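Local structure of putative 2,5-diketo-D-gluconic acid reductase B (3UP8) at residues N159-Q164 with P294-A298; E182-L187 with G284-N288. The protein probably catalyses the NADPH-dependent reduction of small carbonyl compounds such as methylglyoxal, as a TIM-barrel member of the aldo/keto reductase family. One frame throughout, in Å; residues are numbered along the deposited sequence.

Contact 1 of 2, residues N159-Q164 with P294-A298; sequences NFNTTQ and PEWDA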
# COMPACT_ATOMS: atom_id res chain seq x y z
N ASN A 159 6.18 -4.94 5.35
CA ASN A 159 7.60 -4.88 5.64
C ASN A 159 8.20 -6.22 6.03
O ASN A 159 9.19 -6.27 6.77
CB ASN A 159 7.88 -3.83 6.73
CG ASN A 159 7.32 -2.47 6.36
OD1 ASN A 159 7.78 -1.85 5.39
ND2 ASN A 159 6.32 -2.00 7.10
N PHE A 160 7.59 -7.29 5.55
CA PHE A 160 8.10 -8.63 5.80
C PHE A 160 9.15 -8.96 4.74
O PHE A 160 8.98 -8.62 3.55
CB PHE A 160 6.96 -9.66 5.71
CG PHE A 160 6.11 -9.76 6.95
CD1 PHE A 160 5.65 -11.00 7.39
CD2 PHE A 160 5.75 -8.62 7.67
CE1 PHE A 160 4.84 -11.11 8.54
CE2 PHE A 160 4.96 -8.72 8.82
CZ PHE A 160 4.50 -9.95 9.26
N ASN A 161 10.22 -9.65 5.14
CA ASN A 161 11.18 -10.16 4.17
C ASN A 161 10.64 -11.47 3.58
O ASN A 161 9.57 -11.94 4.00
CB ASN A 161 12.57 -10.29 4.81
CG ASN A 161 12.64 -11.35 5.89
OD1 ASN A 161 11.78 -12.23 5.98
ND2 ASN A 161 13.68 -11.29 6.72
N THR A 162 11.36 -12.06 2.62
CA THR A 162 10.85 -13.25 1.92
C THR A 162 10.66 -14.44 2.86
O THR A 162 9.70 -15.21 2.72
CB THR A 162 11.72 -13.67 0.68
OG1 THR A 162 13.06 -13.89 1.09
CG2 THR A 162 11.75 -12.56 -0.36
N THR A 163 11.56 -14.58 3.83
CA THR A 163 11.48 -15.65 4.80
C THR A 163 10.18 -15.52 5.60
O THR A 163 9.48 -16.51 5.82
CB THR A 163 12.70 -15.62 5.75
OG1 THR A 163 13.90 -15.71 4.96
CG2 THR A 163 12.66 -16.81 6.70
N GLN A 164 9.85 -14.29 5.99
CA GLN A 164 8.65 -14.04 6.78
C GLN A 164 7.37 -14.14 5.96
O GLN A 164 6.30 -14.48 6.49
CB GLN A 164 8.77 -12.69 7.47
CG GLN A 164 9.96 -12.62 8.43
CD GLN A 164 10.35 -11.21 8.80
OE1 GLN A 164 10.14 -10.25 8.04
NE2 GLN A 164 10.93 -11.06 9.98
N PRO A 294 12.83 -6.03 9.62
CA PRO A 294 13.49 -7.33 9.64
C PRO A 294 14.89 -7.21 9.05
O PRO A 294 15.28 -6.14 8.58
CB PRO A 294 12.63 -8.14 8.68
CG PRO A 294 12.24 -7.13 7.63
CD PRO A 294 12.12 -5.80 8.35
N GLU A 295 15.62 -8.32 9.07
CA GLU A 295 16.85 -8.46 8.30
C GLU A 295 16.40 -8.53 6.84
O GLU A 295 15.97 -9.58 6.38
CB GLU A 295 17.63 -9.72 8.73
CG GLU A 295 18.99 -9.91 8.07
CD GLU A 295 20.01 -8.83 8.46
OE1 GLU A 295 19.71 -7.98 9.33
OE2 GLU A 295 21.12 -8.82 7.88
N TRP A 296 16.45 -7.40 6.16
CA TRP A 296 15.98 -7.30 4.77
C TRP A 296 16.73 -8.28 3.86
O TRP A 296 17.88 -8.63 4.13
CB TRP A 296 16.18 -5.88 4.24
CG TRP A 296 15.56 -4.77 5.07
CD1 TRP A 296 16.22 -3.85 5.82
CD2 TRP A 296 14.16 -4.46 5.20
NE1 TRP A 296 15.33 -2.99 6.42
CE2 TRP A 296 14.06 -3.33 6.05
CE3 TRP A 296 12.98 -5.01 4.66
CZ2 TRP A 296 12.83 -2.74 6.39
CZ3 TRP A 296 11.76 -4.42 5.00
CH2 TRP A 296 11.70 -3.30 5.85
N ASP A 297 16.07 -8.74 2.78
CA ASP A 297 16.73 -9.60 1.79
C ASP A 297 17.89 -8.84 1.15
O ASP A 297 17.77 -7.65 0.86
CB ASP A 297 15.73 -10.07 0.72
CG ASP A 297 14.61 -10.94 1.30
OD1 ASP A 297 14.78 -12.18 1.39
OD2 ASP A 297 13.56 -10.38 1.66
N ALA A 298 19.01 -9.54 0.93
CA ALA A 298 20.28 -8.89 0.55
C ALA A 298 20.53 -8.80 -0.95
O ALA A 298 19.77 -9.35 -1.75
CB ALA A 298 21.45 -9.59 1.25
O HOH W 1 14.53 -13.13 4.24
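Asp297, one residue from the C-terminal end of the chain, spreads its carboxylate over the first turn of helix 162-171 and meets the backbone N-H and the hydroxyl of Thr162. Asp297 OD2 accepts the backbone N of Thr162 at 2.9 Å through its syn lone pair, while Asp297 OD1 lies 2.4 Å from Thr162 OG1, a hydrogen bond so short that its length is doubtful. That hydroxyl stands between its own backbone N and carbonyl carbon (chi1 57°), which turns it to the same carboxylate as the amide. A water bridges Asp297 OD1 to Thr163 OG1. Asn161 uses both ends of its amide: OD1 caps Gln164 N at 2.8 Å, nearly head-on to the carbonyl, and ND2 reaches Glu295 O at 2.9 Å, which lies close to the amide plane. Gln164 OE1 returns the cap by accepting Asn161 N at 3.0 Å and also rests 3.3 Å from Pro294 CB. Pro294 CG and Trp296 CZ3 close over Asn159 O, a carbonyl buried without a polar partner, whereas the Asn159 side chain bonds Tyr206 and the carbonyl of His128, the predicted substrate-binding residue. The reciprocal Asn161-Gln164 bonds form a capping box, docked against the C-terminal tail of an aldo/keto reductase barrel.

Contact 2 of 2, residues E182-L187 with G284-N288; sequences EYHPYL and GRIVN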
# COMPACT_ATOMS: atom_id res chain seq x y z
N GLU A 182 8.19 -0.60 1.15
CA GLU A 182 8.80 0.54 0.46
C GLU A 182 9.24 0.07 -0.92
O GLU A 182 9.93 -0.93 -1.04
CB GLU A 182 10.03 1.02 1.23
CG GLU A 182 10.71 2.20 0.61
CD GLU A 182 11.88 2.69 1.42
OE1 GLU A 182 11.95 2.40 2.63
OE2 GLU A 182 12.74 3.38 0.84
N TYR A 183 8.83 0.78 -1.97
CA TYR A 183 9.22 0.39 -3.33
C TYR A 183 9.18 1.63 -4.22
O TYR A 183 8.15 2.30 -4.33
CB TYR A 183 8.32 -0.73 -3.86
CG TYR A 183 8.81 -1.41 -5.13
CD1 TYR A 183 10.16 -1.45 -5.46
CD2 TYR A 183 7.89 -2.02 -5.99
CE1 TYR A 183 10.60 -2.09 -6.64
CE2 TYR A 183 8.32 -2.67 -7.16
CZ TYR A 183 9.67 -2.70 -7.47
OH TYR A 183 10.05 -3.33 -8.63
N HIS A 184 10.33 1.92 -4.83
CA HIS A 184 10.53 3.08 -5.69
C HIS A 184 11.77 2.75 -6.53
O HIS A 184 12.43 1.74 -6.27
CB HIS A 184 10.73 4.35 -4.86
CG HIS A 184 11.73 4.20 -3.75
ND1 HIS A 184 13.09 4.13 -3.97
CD2 HIS A 184 11.56 4.10 -2.41
CE1 HIS A 184 13.71 3.98 -2.81
NE2 HIS A 184 12.81 3.97 -1.85
N PRO A 185 12.09 3.58 -7.54
CA PRO A 185 13.19 3.20 -8.43
C PRO A 185 14.56 2.96 -7.75
O PRO A 185 15.38 2.20 -8.28
CB PRO A 185 13.27 4.39 -9.39
CG PRO A 185 11.84 4.91 -9.43
CD PRO A 185 11.37 4.78 -8.01
N TYR A 186 14.78 3.57 -6.58
CA TYR A 186 16.08 3.45 -5.90
C TYR A 186 16.23 2.24 -4.97
O TYR A 186 17.33 1.97 -4.45
CB TYR A 186 16.42 4.77 -5.19
CG TYR A 186 16.19 5.94 -6.12
CD1 TYR A 186 17.06 6.19 -7.18
CD2 TYR A 186 15.07 6.75 -5.96
CE1 TYR A 186 16.82 7.26 -8.07
CE2 TYR A 186 14.82 7.79 -6.82
CZ TYR A 186 15.69 8.05 -7.86
OH TYR A 186 15.39 9.10 -8.68
N LEU A 187 15.14 1.49 -4.78
CA LEU A 187 15.20 0.29 -3.94
C LEU A 187 14.77 -0.94 -4.72
O LEU A 187 13.59 -1.07 -5.06
CB LEU A 187 14.35 0.47 -2.67
CG LEU A 187 14.31 -0.73 -1.71
CD1 LEU A 187 15.73 -1.08 -1.20
CD2 LEU A 187 13.38 -0.39 -0.54
N GLY A 284 19.38 2.61 -1.05
CA GLY A 284 18.17 3.28 -1.48
C GLY A 284 17.02 3.25 -0.48
O GLY A 284 16.10 4.05 -0.58
N ARG A 285 17.07 2.33 0.48
CA ARG A 285 16.00 2.19 1.48
C ARG A 285 15.95 3.40 2.41
O ARG A 285 16.98 3.83 2.95
CB ARG A 285 16.17 0.92 2.30
CG ARG A 285 15.00 0.65 3.23
CD ARG A 285 15.24 -0.58 4.06
NE ARG A 285 15.49 -1.77 3.25
CZ ARG A 285 14.54 -2.48 2.64
NH1 ARG A 285 13.25 -2.12 2.75
NH2 ARG A 285 14.87 -3.55 1.91
N ILE A 286 14.73 3.92 2.59
CA ILE A 286 14.48 5.10 3.41
C ILE A 286 14.00 4.72 4.82
O ILE A 286 14.47 5.28 5.80
CB ILE A 286 13.42 6.01 2.75
CG1 ILE A 286 13.90 6.49 1.37
CG2 ILE A 286 13.05 7.22 3.66
CD1 ILE A 286 12.77 7.05 0.50
N VAL A 287 13.09 3.75 4.91
CA VAL A 287 12.44 3.40 6.18
C VAL A 287 13.06 2.13 6.77
O VAL A 287 12.95 1.05 6.19
CB VAL A 287 10.90 3.23 6.00
CG1 VAL A 287 10.21 2.97 7.34
CG2 VAL A 287 10.29 4.47 5.33
N ASN A 288 13.72 2.25 7.93
CA ASN A 288 14.45 1.13 8.52
C ASN A 288 14.48 1.22 10.07
O ASN A 288 15.56 1.36 10.66
CB ASN A 288 15.88 1.12 7.96
CG ASN A 288 16.52 -0.26 7.97
OD1 ASN A 288 16.01 -1.21 8.56
ND2 ASN A 288 17.67 -0.36 7.30
O HOH W 2 11.71 -0.01 4.08
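Glu182, at the end of barrel strand 176-182, reaches Ile286 and Val287 with an extended side chain, CG anti to its N (chi1 -179°), carrying the carboxylate to two successive backbone amides. Glu182 OE2 accepts Ile286 N at 2.7 Å on its syn lone pair; Glu182 OE1 takes Val287 N at 2.9 Å, plus a weak bond from Ile286 N. A water donates to Glu182 OE1 and to Val287 O and accepts from Arg285 NH1. His184 braces the acid on the side away from OE1, NE2 donating in the ring plane to the anti lone pair of Glu182 OE2 at 2.8 Å, while its CE1 edge faces Gly284 O at 3.3 Å. With an alanine at Glu182, the amides of Ile286 and Val287 would probably lose their shared acceptor and His184 NE2 its partner, leaving the ring less firmly held. Tyr186 O meets Gly284 CA in a straight C-H...O contact of 3.4 Å, where a side chain would clash. Leu187 lays CD2 over one face of the Arg285 guanidinium, 3.7 Å from NH1. Glu182 and the type I turn from His184 to Leu187 join the strand end to the C-terminal loop, at the end of the TIM barrel where aldo/keto reductases keep their active site.

How the contacts relate
From the N terminus, the chain runs through the first four barrel strands and completes strand 152-158 before 159-164 opens contact 1 at the start of helix 162-171. Strand 176-182 follows, and 182-187 opens contact 2. The remaining two strands and the helices up to 270-277 come next; 284-288 then closes contact 2, and 294-298 closes contact 1, so the shorter loop lies wholly within the longer. The C-terminal extension is thereby tied to the ends of two neighbouring strands. Trp296 joins the contacts, its NE1 2.9 Å from Asn288 OD1 in a probable hydrogen bond and its ring in a cation-pi pair with Arg285.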